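Local structure of acetyl-CoA acetyltransferase (Mycobacterium smegmatis, 4EGV) at residues F402-A407 with V417-T422; R297-M302 with L327-I332; V337-L342 with L367-G372; V23-F28 with G387-V392. The protein is a monomeric thiolase-like protein of type 1 that adopts the thiolase fold and may have acyltransferase activity. All blocks are in the same frame, centred on the assembly; numbering follows the deposited sequence.

Contact 1: F402-A407 with V417-T422; sequences FALVGA and VGIYST
A403 and Y420 face each other as an antiparallel hydrogen-bonded pair, and V405 and G418 form the next such pair. In the first, A403 N gives to Y420 O and Y420 N to A403 O, both at 2.9 Å. In the second, V405 N reaches G418 O at 2.7 Å, and G418 N reaches V405 O at 3.0 Å. L404 sits opposite I419 in the non-hydrogen-bonded pair between them. The backbone of L404 bonds instead with A339 and D341 of the neighbouring strand 337-342. With CG anti to the backbone N (chi1 -171°), L404 puts its CG 3.7 Å from V417 CG1, while L404 CD1 meets I419 CD1. The CB of S421 stands over one face of the F402 ring, 3.8 Å from its centroid, a CH-pi contact. I419 CG2 comes to the edge of that ring. S421 OG is bonded to Q401 O and E423 N, and Y420 OH to Q119 NE2. The two strands form a beta hairpin within the large mixed sheet, with strand 337-342 on one side and strand 294-303 on the other. Helix 383-397 covers the face of A403, V405 and Y420. Helix 317-330 covers the face of V417 and I419.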
loop_
_atom_site.group_PDB
_atom_site.type_symbol
_atom_site.label_atom_id
_atom_site.label_comp_id
_atom_site.label_asym_id
_atom_site.label_seq_id
_atom_site.Cartn_x
_atom_site.Cartn_y
_atom_site.Cartn_z
ATOM N N PHE A 402 -2.375 -8.245 -19.246
ATOM C CA PHE A 402 -2.219 -8.497 -17.814
ATOM C C PHE A 402 -1.979 -7.239 -17.030
ATOM O O PHE A 402 -1.242 -6.416 -17.471
ATOM C CB PHE A 402 -1.047 -9.444 -17.565
ATOM C CG PHE A 402 -1.319 -10.856 -17.947
ATOM C CD1 PHE A 402 -1.645 -11.800 -16.987
ATOM C CD2 PHE A 402 -1.255 -11.250 -19.280
ATOM C CE1 PHE A 402 -1.896 -13.129 -17.350
ATOM C CE2 PHE A 402 -1.509 -12.560 -19.655
ATOM C CZ PHE A 402 -1.818 -13.505 -18.693
ATOM N N ALA A 403 -2.601 -7.123 -15.846
ATOM C CA ALA A 403 -2.460 -5.945 -14.896
ATOM C C ALA A 403 -2.012 -6.332 -13.476
ATOM O O ALA A 403 -2.604 -7.193 -12.843
ATOM C CB ALA A 403 -3.751 -5.149 -14.823
ATOM N N LEU A 404 -0.975 -5.676 -12.985
ATOM C CA LEU A 404 -0.455 -5.952 -11.655
ATOM C C LEU A 404 -0.919 -4.899 -10.625
ATOM O O LEU A 404 -0.838 -3.687 -10.865
ATOM C CB LEU A 404 1.071 -6.060 -11.714
ATOM C CG LEU A 404 1.824 -6.549 -10.488
ATOM C CD1 LEU A 404 2.995 -7.361 -10.892
ATOM C CD2 LEU A 404 2.282 -5.397 -9.608
ATOM N N VAL A 405 -1.410 -5.368 -9.486
ATOM C CA VAL A 405 -1.769 -4.491 -8.396
ATOM C C VAL A 405 -0.850 -4.796 -7.226
ATOM O O VAL A 405 -0.715 -5.929 -6.853
ATOM C CB VAL A 405 -3.283 -4.650 -7.997
ATOM C CG1 VAL A 405 -3.659 -3.815 -6.811
ATOM C CG2 VAL A 405 -4.172 -4.284 -9.151
ATOM N N GLY A 406 -0.227 -3.788 -6.630
ATOM C CA GLY A 406 0.540 -3.991 -5.405
ATOM C C GLY A 406 -0.041 -3.218 -4.247
ATOM O O GLY A 406 -0.294 -2.039 -4.368
ATOM N N ALA A 407 -0.221 -3.886 -3.114
ATOM C CA ALA A 407 -0.887 -3.292 -1.943
ATOM C C ALA A 407 -0.013 -3.282 -0.710
ATOM O O ALA A 407 0.341 -4.315 -0.221
ATOM C CB ALA A 407 -2.203 -4.034 -1.654
ATOM N N VAL A 417 0.121 -8.786 -3.748
ATOM C CA VAL A 417 0.117 -8.543 -5.170
ATOM C C VAL A 417 -0.951 -9.399 -5.816
ATOM O O VAL A 417 -1.151 -10.513 -5.445
ATOM C CB VAL A 417 1.541 -8.776 -5.828
ATOM C CG1 VAL A 417 1.512 -8.395 -7.284
ATOM C CG2 VAL A 417 2.612 -8.007 -5.101
ATOM N N GLY A 418 -1.671 -8.815 -6.750
ATOM C CA GLY A 418 -2.549 -9.534 -7.628
ATOM C C GLY A 418 -2.293 -9.164 -9.082
ATOM O O GLY A 418 -2.012 -8.020 -9.421
ATOM N N ILE A 419 -2.365 -10.158 -9.955
ATOM C CA ILE A 419 -2.255 -9.947 -11.376
ATOM C C ILE A 419 -3.538 -10.452 -11.969
ATOM O O ILE A 419 -3.949 -11.541 -11.688
ATOM C CB ILE A 419 -1.028 -10.660 -11.993
ATOM C CG1 ILE A 419 0.261 -10.173 -11.307
ATOM C CG2 ILE A 419 -1.007 -10.435 -13.490
ATOM C CD1 ILE A 419 1.546 -10.708 -11.847
ATOM N N TYR A 420 -4.154 -9.610 -12.788
ATOM C CA TYR A 420 -5.467 -9.829 -13.396
ATOM C C TYR A 420 -5.412 -9.882 -14.938
ATOM O O TYR A 420 -4.582 -9.212 -15.555
ATOM C CB TYR A 420 -6.396 -8.705 -12.940
ATOM C CG TYR A 420 -6.522 -8.620 -11.449
ATOM C CD1 TYR A 420 -7.466 -9.370 -10.794
ATOM C CD2 TYR A 420 -5.701 -7.815 -10.695
ATOM C CE1 TYR A 420 -7.579 -9.331 -9.421
ATOM C CE2 TYR A 420 -5.815 -7.773 -9.346
ATOM C CZ TYR A 420 -6.756 -8.541 -8.711
ATOM O OH TYR A 420 -6.921 -8.502 -7.348
ATOM N N SER A 421 -6.288 -10.693 -15.531
ATOM C CA SER A 421 -6.440 -10.863 -16.990
ATOM C C SER A 421 -7.745 -11.566 -17.360
ATOM O O SER A 421 -8.300 -12.330 -16.587
ATOM C CB SER A 421 -5.304 -11.688 -17.564
ATOM O OG SER A 421 -5.430 -11.781 -18.949
ATOM N N THR A 422 -8.221 -11.322 -18.568
ATOM C CA THR A 422 -9.378 -12.037 -19.104
ATOM C C THR A 422 -9.044 -13.445 -19.604
ATOM O O THR A 422 -9.934 -14.286 -19.755
ATOM C CB THR A 422 -10.017 -11.280 -20.265
ATOM O OG1 THR A 422 -9.000 -10.839 -21.164
ATOM C CG2 THR A 422 -10.828 -10.102 -19.760
#

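Contact 2: R297-M302 with L327-I332; sequences RGHADM and LRVAGI
V329 and A330, in the last turn of helix 317-330, pack on R297, G298 and H299. The contact is mostly apolar and has no clear hydrogen bond across it. One methyl of V329 does most of the touching. V329 CG1 lies 3.8 Å from G298 CA and rests against the carbonyl O of R297. V329 CG1 also stands over one face of the H299 ring, 4.2 Å from the ring centroid and 22° off the ring normal. This is a CH-pi contact, displaced toward the NE2 and CE1 rim. The CG of H299 lies between the backbone N and the carbonyl carbon (chi1 34°). This first torsion swings the ring back to V329 although the CB leaves the strand pointing away from the helix. A330 CB packs against R297 CB at 4.1 Å. G298 adds no side chain at this point, and A330 comes close to its backbone.

The second shell fixes the ring and the guanidinium. H299 ND1 is bonded to D430 OD2, and its ring stacks with W427. R297 NH1 is bonded to E423 O. R297 and G298 both face I419, a classic beta bulge in the strand. The helix closes with a Schellman motif: G331 has positive phi, and I332 N reaches back to L327 O. G331 N is bonded to R328 O.

Strand 294-303 pairs with strand 414-421 in the large sheet. Helix 317-330 lies against it and also touches strand 402-409 through L327 and L404. Helix 117-130 meets H299 and D301 through T123.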
loop_
_atom_site.group_PDB
_atom_site.type_symbol
_atom_site.label_atom_id
_atom_site.label_comp_id
_atom_site.label_asym_id
_atom_site.label_seq_id
_atom_site.Cartn_x
_atom_site.Cartn_y
_atom_site.Cartn_z
ATOM N N ARG A 297 -4.797 -14.169 -11.906
ATOM C CA ARG A 297 -3.807 -15.071 -12.421
ATOM C C ARG A 297 -2.607 -15.234 -11.519
ATOM O O ARG A 297 -2.161 -16.334 -11.307
ATOM C CB ARG A 297 -3.396 -14.692 -13.838
ATOM C CG ARG A 297 -4.482 -14.964 -14.869
ATOM C CD ARG A 297 -4.618 -16.463 -15.207
ATOM N NE ARG A 297 -3.411 -17.052 -15.798
ATOM C CZ ARG A 297 -3.109 -17.036 -17.099
ATOM N NH1 ARG A 297 -3.904 -16.476 -17.989
ATOM N NH2 ARG A 297 -1.988 -17.582 -17.523
ATOM N N GLY A 298 -2.109 -14.149 -10.958
ATOM C CA GLY A 298 -1.025 -14.254 -10.005
ATOM C C GLY A 298 -1.308 -13.591 -8.694
ATOM O O GLY A 298 -2.123 -12.693 -8.591
ATOM N N HIS A 299 -0.612 -14.050 -7.674
ATOM C CA HIS A 299 -0.807 -13.513 -6.351
ATOM C C HIS A 299 0.348 -13.895 -5.470
ATOM O O HIS A 299 0.970 -14.894 -5.724
ATOM C CB HIS A 299 -2.112 -14.035 -5.772
ATOM C CG HIS A 299 -2.452 -15.429 -6.205
ATOM N ND1 HIS A 299 -2.104 -16.546 -5.478
ATOM C CD2 HIS A 299 -3.117 -15.884 -7.292
ATOM C CE1 HIS A 299 -2.537 -17.624 -6.104
ATOM N NE2 HIS A 299 -3.142 -17.250 -7.213
ATOM N N ALA A 300 0.648 -13.064 -4.473
ATOM C CA ALA A 300 1.533 -13.404 -3.361
ATOM C C ALA A 300 1.282 -12.449 -2.193
ATOM O O ALA A 300 0.826 -11.346 -2.395
ATOM C CB ALA A 300 2.979 -13.404 -3.782
ATOM N N ASP A 301 1.532 -12.913 -0.976
ATOM C CA ASP A 301 1.452 -12.096 0.225
ATOM C C ASP A 301 2.760 -12.222 1.041
ATOM O O ASP A 301 3.120 -13.300 1.493
ATOM C CB ASP A 301 0.225 -12.461 1.100
ATOM C CG ASP A 301 -1.106 -12.561 0.306
ATOM O OD1 ASP A 301 -1.570 -11.560 -0.299
ATOM O OD2 ASP A 301 -1.721 -13.651 0.311
HETATM N N MSE A 302 3.459 -11.112 1.228
HETATM C CA MSE A 302 4.679 -11.119 2.001
HETATM C C MSE A 302 4.650 -10.192 3.197
HETATM O O MSE A 302 3.809 -9.329 3.289
HETATM C CB MSE A 302 5.871 -10.812 1.104
HETATM C CG MSE A 302 6.185 -11.922 0.084
HETATM SE SE MSE A 302 6.729 -13.649 0.846
HETATM C CE MSE A 302 8.310 -13.100 1.882
ATOM N N LEU A 327 4.360 -12.898 -10.319
ATOM C CA LEU A 327 4.726 -13.006 -11.714
ATOM C C LEU A 327 4.873 -14.462 -12.146
ATOM O O LEU A 327 4.380 -14.857 -13.185
ATOM C CB LEU A 327 6.020 -12.237 -11.967
ATOM C CG LEU A 327 6.114 -10.965 -12.819
ATOM C CD1 LEU A 327 4.780 -10.318 -13.064
ATOM C CD2 LEU A 327 7.053 -9.959 -12.205
ATOM N N ARG A 328 5.554 -15.254 -11.330
ATOM C CA ARG A 328 5.697 -16.675 -11.594
ATOM C C ARG A 328 4.340 -17.415 -11.718
ATOM O O ARG A 328 4.031 -17.955 -12.774
ATOM C CB ARG A 328 6.616 -17.332 -10.554
ATOM C CG ARG A 328 7.097 -18.708 -10.958
ATOM C CD ARG A 328 7.727 -19.450 -9.792
ATOM N NE ARG A 328 6.784 -19.709 -8.710
ATOM C CZ ARG A 328 5.993 -20.775 -8.618
ATOM N NH1 ARG A 328 6.021 -21.713 -9.531
ATOM N NH2 ARG A 328 5.172 -20.907 -7.595
ATOM N N VAL A 329 3.529 -17.336 -10.688
ATOM C CA VAL A 329 2.157 -17.787 -10.698
ATOM C C VAL A 329 1.330 -17.471 -11.944
ATOM O O VAL A 329 0.539 -18.268 -12.331
ATOM C CB VAL A 329 1.453 -17.337 -9.396
ATOM C CG1 VAL A 329 0.091 -17.848 -9.300
ATOM C CG2 VAL A 329 2.199 -17.822 -8.250
ATOM N N ALA A 330 1.515 -16.341 -12.592
ATOM C CA ALA A 330 0.775 -16.056 -13.802
ATOM C C ALA A 330 1.313 -16.691 -15.052
ATOM O O ALA A 330 0.643 -16.723 -16.040
ATOM C CB ALA A 330 0.698 -14.626 -14.001
ATOM N N GLY A 331 2.537 -17.153 -15.014
ATOM C CA GLY A 331 3.295 -17.574 -16.149
ATOM C C GLY A 331 3.849 -16.472 -16.972
ATOM O O GLY A 331 4.024 -16.637 -18.141
ATOM N N ILE A 332 4.136 -15.346 -16.359
ATOM C CA ILE A 332 4.614 -14.221 -17.106
ATOM C C ILE A 332 5.810 -13.541 -16.526
ATOM O O ILE A 332 6.248 -13.833 -15.475
ATOM C CB ILE A 332 3.494 -13.231 -17.365
ATOM C CG1 ILE A 332 3.087 -12.499 -16.114
ATOM C CG2 ILE A 332 2.308 -13.922 -17.908
ATOM C CD1 ILE A 332 2.245 -11.376 -16.379
#

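Contact 3: V337-L342 with L367-G372; sequences VAAFDL and LTLTGG
D341 and L342 meet L367-T370 in a strand-to-loop contact at the edge of the large sheet. The loop precedes helix 373-376, and its touching part runs at 85° to the strand. One backbone bond joins them: L342 N to L367 O, 3.0 Å. The carboxylate of D341 makes the other link. Its CG lies anti to the backbone N (chi1 -166°), which carries OD1 to the loop. L369 N gives D341 OD1 a bond of 3.0 Å at 165°, received on the lone pair away from the other oxygen. T370 N adds a weak bond to the same oxygen. T368 OG1 accepts from T370 N and G371 N, an ST turn and an ST motif. Apolar contacts close the joint away from the carboxylate. L342 CD2 meets L367 CD2 at 3.9 Å, and A339 CB meets L369 CD2 at 4.0 Å. Y383 OH bonds to D341 OD2, so both carboxylate oxygens have hydrogen-bond partners. D341 is buried, and its carboxylate takes one good and one weak loop N-H bond and is bonded to the Y383 hydroxyl. Such partners would probably stabilise a negative charge there, and the aspartate holds the loop turn against the strand.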
loop_
_atom_site.group_PDB
_atom_site.type_symbol
_atom_site.label_atom_id
_atom_site.label_comp_id
_atom_site.label_asym_id
_atom_site.label_seq_id
_atom_site.Cartn_x
_atom_site.Cartn_y
_atom_site.Cartn_z
ATOM N N VAL A 337 3.443 -7.435 -18.591
ATOM C CA VAL A 337 2.439 -6.618 -17.903
ATOM C C VAL A 337 2.133 -5.344 -18.704
ATOM O O VAL A 337 3.039 -4.653 -19.170
ATOM C CB VAL A 337 2.926 -6.225 -16.493
ATOM C CG1 VAL A 337 1.879 -5.475 -15.751
ATOM C CG2 VAL A 337 3.277 -7.423 -15.702
ATOM N N ALA A 338 0.847 -5.052 -18.850
ATOM C CA ALA A 338 0.376 -3.908 -19.599
ATOM C C ALA A 338 0.110 -2.651 -18.748
ATOM O O ALA A 338 0.236 -1.534 -19.234
ATOM C CB ALA A 338 -0.852 -4.293 -20.376
ATOM N N ALA A 339 -0.254 -2.847 -17.480
ATOM C CA ALA A 339 -0.643 -1.756 -16.569
ATOM C C ALA A 339 -0.313 -2.104 -15.128
ATOM O O ALA A 339 -0.414 -3.258 -14.730
ATOM C CB ALA A 339 -2.130 -1.409 -16.712
ATOM N N PHE A 340 0.089 -1.085 -14.364
ATOM C CA PHE A 340 0.443 -1.211 -12.944
ATOM C C PHE A 340 -0.394 -0.270 -12.093
ATOM O O PHE A 340 -0.622 0.850 -12.487
ATOM C CB PHE A 340 1.920 -0.845 -12.707
ATOM C CG PHE A 340 2.903 -1.800 -13.313
ATOM C CD1 PHE A 340 3.372 -2.884 -12.589
ATOM C CD2 PHE A 340 3.384 -1.600 -14.602
ATOM C CE1 PHE A 340 4.273 -3.753 -13.135
ATOM C CE2 PHE A 340 4.285 -2.478 -15.166
ATOM C CZ PHE A 340 4.727 -3.555 -14.430
ATOM N N ASP A 341 -0.855 -0.757 -10.941
ATOM C CA ASP A 341 -1.245 0.088 -9.812
ATOM C C ASP A 341 -0.422 -0.300 -8.603
ATOM O O ASP A 341 -0.652 -1.325 -7.982
ATOM C CB ASP A 341 -2.732 0.032 -9.463
ATOM C CG ASP A 341 -3.153 1.182 -8.521
ATOM O OD1 ASP A 341 -3.477 2.268 -9.004
ATOM O OD2 ASP A 341 -3.167 1.001 -7.294
ATOM N N LEU A 342 0.562 0.540 -8.310
ATOM C CA LEU A 342 1.473 0.363 -7.189
ATOM C C LEU A 342 1.080 1.304 -6.067
ATOM O O LEU A 342 0.800 2.475 -6.283
ATOM C CB LEU A 342 2.938 0.568 -7.638
ATOM C CG LEU A 342 3.762 -0.562 -8.274
ATOM C CD1 LEU A 342 3.001 -1.754 -8.757
ATOM C CD2 LEU A 342 4.668 -0.021 -9.372
ATOM N N LEU A 367 2.868 3.835 -13.509
ATOM C CA LEU A 367 2.878 3.051 -12.254
ATOM C C LEU A 367 1.577 3.112 -11.440
ATOM O O LEU A 367 1.477 2.513 -10.393
ATOM C CB LEU A 367 4.076 3.435 -11.385
ATOM C CG LEU A 367 5.412 3.438 -12.122
ATOM C CD1 LEU A 367 6.436 4.110 -11.262
ATOM C CD2 LEU A 367 5.823 2.013 -12.454
ATOM N N THR A 368 0.578 3.814 -11.954
ATOM C CA THR A 368 -0.715 3.933 -11.282
ATOM C C THR A 368 -1.900 3.891 -12.244
ATOM O O THR A 368 -1.832 4.302 -13.379
ATOM C CB THR A 368 -0.782 5.198 -10.375
ATOM O OG1 THR A 368 -1.963 5.148 -9.588
ATOM C CG2 THR A 368 -0.759 6.491 -11.203
ATOM N N LEU A 369 -2.985 3.351 -11.768
ATOM C CA LEU A 369 -4.176 3.321 -12.540
ATOM C C LEU A 369 -5.187 4.304 -11.978
ATOM O O LEU A 369 -6.116 4.687 -12.631
ATOM C CB LEU A 369 -4.755 1.925 -12.461
ATOM C CG LEU A 369 -4.080 0.888 -13.316
ATOM C CD1 LEU A 369 -4.639 -0.488 -12.967
ATOM C CD2 LEU A 369 -4.325 1.237 -14.760
ATOM N N THR A 370 -4.974 4.690 -10.741
ATOM C CA THR A 370 -5.921 5.432 -9.979
ATOM C C THR A 370 -5.497 6.903 -9.877
ATOM O O THR A 370 -6.302 7.821 -9.973
ATOM C CB THR A 370 -6.017 4.781 -8.595
ATOM O OG1 THR A 370 -6.784 3.584 -8.688
ATOM C CG2 THR A 370 -6.691 5.663 -7.664
ATOM N N GLY A 371 -4.231 7.095 -9.688
ATOM C CA GLY A 371 -3.734 8.398 -9.440
ATOM C C GLY A 371 -2.942 8.403 -8.180
ATOM O O GLY A 371 -2.222 9.303 -7.952
ATOM N N GLY A 372 -3.107 7.390 -7.346
ATOM C CA GLY A 372 -2.336 7.261 -6.134
ATOM C C GLY A 372 -2.809 8.054 -4.961
ATOM O O GLY A 372 -3.725 8.796 -5.080
#

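Contact 4: V23-F28 with G387-V392; sequences VGVGQF and GIAEAV
V25 and Q27 alone carry the strand side of this contact, and each follows a glycine. V25 and Q27 are two residues apart and so lie on the same face of the strand; G24 and G26 add no side chain. The N-to-C directions of the two short segments are 127° apart, and their axes come within 8.1 Å. V25 lies over A389, with V25 CB and A389 CB 3.8 Å apart. The CG1 of V25 is anti to the carbonyl carbon (chi1 -64°). This turns it to V392, one helical turn from A389, where V25 CG1 meets V392 CG1 at 3.6 Å. The CG2 of V25 rests against the same V392 methyl and the carbonyl O of A389. Q27 runs past A389 as well, with Q27 CG 4.2 Å from A389 CB. Its amide ends beside the carboxylate of E390. The E390 chain bends at chi2 to come back to it, and the two planes are 66° apart.

Around the contact, V25 N is bonded to D56 OD2. V25 also touches L275 of strand 271-279, the neighbouring strand, and Q27 touches Y233. The joint between strand 20-29 and helix 383-397 therefore rests on close apolar packing around A389. Its small methyl is consistent with the near approach of the helix to V25 and Q27, and the polar groups gather at one end.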
loop_
_atom_site.group_PDB
_atom_site.type_symbol
_atom_site.label_atom_id
_atom_site.label_comp_id
_atom_site.label_asym_id
_atom_site.label_seq_id
_atom_site.Cartn_x
_atom_site.Cartn_y
_atom_site.Cartn_z
ATOM N N VAL A 23 -16.321 -10.673 -11.104
ATOM C CA VAL A 23 -17.437 -10.399 -12.021
ATOM C C VAL A 23 -18.027 -8.999 -11.980
ATOM O O VAL A 23 -18.545 -8.535 -12.995
ATOM C CB VAL A 23 -18.547 -11.443 -12.015
ATOM C CG1 VAL A 23 -17.963 -12.769 -12.351
ATOM C CG2 VAL A 23 -19.284 -11.458 -10.702
ATOM N N GLY A 24 -17.914 -8.325 -10.832
ATOM C CA GLY A 24 -18.456 -6.999 -10.680
ATOM C C GLY A 24 -17.574 -6.149 -9.816
ATOM O O GLY A 24 -17.099 -6.600 -8.782
ATOM N N VAL A 25 -17.347 -4.914 -10.241
ATOM C CA VAL A 25 -16.543 -3.975 -9.454
ATOM C C VAL A 25 -17.343 -2.681 -9.238
ATOM O O VAL A 25 -18.161 -2.275 -10.074
ATOM C CB VAL A 25 -15.112 -3.721 -10.086
ATOM C CG1 VAL A 25 -14.304 -4.976 -10.097
ATOM C CG2 VAL A 25 -15.169 -3.145 -11.459
ATOM N N GLY A 26 -17.139 -2.028 -8.113
ATOM C CA GLY A 26 -17.906 -0.833 -7.883
ATOM C C GLY A 26 -17.135 0.229 -7.213
ATOM O O GLY A 26 -16.450 -0.033 -6.280
ATOM N N GLN A 27 -17.270 1.448 -7.703
ATOM C CA GLN A 27 -16.692 2.609 -7.016
ATOM C C GLN A 27 -17.723 3.690 -6.726
ATOM O O GLN A 27 -18.665 3.814 -7.433
ATOM C CB GLN A 27 -15.551 3.165 -7.842
ATOM C CG GLN A 27 -14.313 2.387 -7.684
ATOM C CD GLN A 27 -13.254 2.844 -8.603
ATOM O OE1 GLN A 27 -13.255 2.504 -9.796
ATOM N NE2 GLN A 27 -12.309 3.618 -8.070
ATOM N N PHE A 28 -17.540 4.456 -5.678
ATOM C CA PHE A 28 -18.416 5.559 -5.384
ATOM C C PHE A 28 -17.704 6.660 -4.637
ATOM O O PHE A 28 -16.955 6.373 -3.703
ATOM C CB PHE A 28 -19.583 5.087 -4.549
ATOM C CG PHE A 28 -20.586 6.155 -4.252
ATOM C CD1 PHE A 28 -21.459 6.575 -5.234
ATOM C CD2 PHE A 28 -20.667 6.727 -2.979
ATOM C CE1 PHE A 28 -22.421 7.546 -4.973
ATOM C CE2 PHE A 28 -21.606 7.699 -2.697
ATOM C CZ PHE A 28 -22.496 8.114 -3.684
ATOM N N GLY A 387 -7.788 0.460 -6.943
ATOM C CA GLY A 387 -6.794 -0.130 -7.809
ATOM C C GLY A 387 -7.259 -1.382 -8.521
ATOM O O GLY A 387 -7.186 -1.464 -9.743
ATOM N N ILE A 388 -7.746 -2.341 -7.743
ATOM C CA ILE A 388 -8.339 -3.553 -8.264
ATOM C C ILE A 388 -9.513 -3.279 -9.202
ATOM O O ILE A 388 -9.627 -3.898 -10.266
ATOM C CB ILE A 388 -8.733 -4.534 -7.139
ATOM C CG1 ILE A 388 -7.495 -4.891 -6.324
ATOM C CG2 ILE A 388 -9.381 -5.776 -7.687
ATOM C CD1 ILE A 388 -7.731 -5.706 -5.049
ATOM N N ALA A 389 -10.393 -2.371 -8.813
ATOM C CA ALA A 389 -11.508 -2.032 -9.666
ATOM C C ALA A 389 -11.018 -1.455 -11.005
ATOM O O ALA A 389 -11.470 -1.888 -12.033
ATOM C CB ALA A 389 -12.499 -1.127 -8.971
ATOM N N GLU A 390 -10.068 -0.534 -10.979
ATOM C CA GLU A 390 -9.530 0.051 -12.199
ATOM C C GLU A 390 -8.797 -0.969 -13.081
ATOM O O GLU A 390 -8.942 -0.932 -14.306
ATOM C CB GLU A 390 -8.604 1.249 -11.932
ATOM C CG GLU A 390 -9.250 2.545 -11.539
ATOM C CD GLU A 390 -10.476 2.965 -12.360
ATOM O OE1 GLU A 390 -10.690 2.471 -13.501
ATOM O OE2 GLU A 390 -11.241 3.820 -11.835
ATOM N N ALA A 391 -8.008 -1.840 -12.442
ATOM C CA ALA A 391 -7.377 -3.000 -13.084
ATOM C C ALA A 391 -8.347 -3.871 -13.803
ATOM O O ALA A 391 -8.118 -4.199 -14.937
ATOM C CB ALA A 391 -6.615 -3.831 -12.096
ATOM N N VAL A 392 -9.424 -4.250 -13.131
ATOM C CA VAL A 392 -10.472 -5.100 -13.707
ATOM C C VAL A 392 -11.187 -4.473 -14.905
ATOM O O VAL A 392 -11.424 -5.150 -15.846
ATOM C CB VAL A 392 -11.510 -5.548 -12.625
ATOM C CG1 VAL A 392 -12.814 -5.901 -13.236
ATOM C CG2 VAL A 392 -10.997 -6.706 -11.802
#

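Overall arrangement
All four contacts belong to the thiolase core and reach the same mixed sheet. Contacts 1 and 2 lie about 9 Å apart between centres, and contacts 1 and 3 about 10 Å. Strand 414-421 bonds to strand 294-303, and strand 402-409 to strand 337-342, so contact 1 sits between the other two. Contact 4 lies about 12 Å from contact 1 between centres and uses helix 383-397, which is followed by strand 402-409. Contacts 2 and 4 are farthest apart, about 20 Å between centres. Along the chain, contacts 2, 3 and 1 follow in series. Contacts 2 and 3 fall within the long span from 23-28 to 387-392. The first strand is thus tied to the C-terminal part of the core.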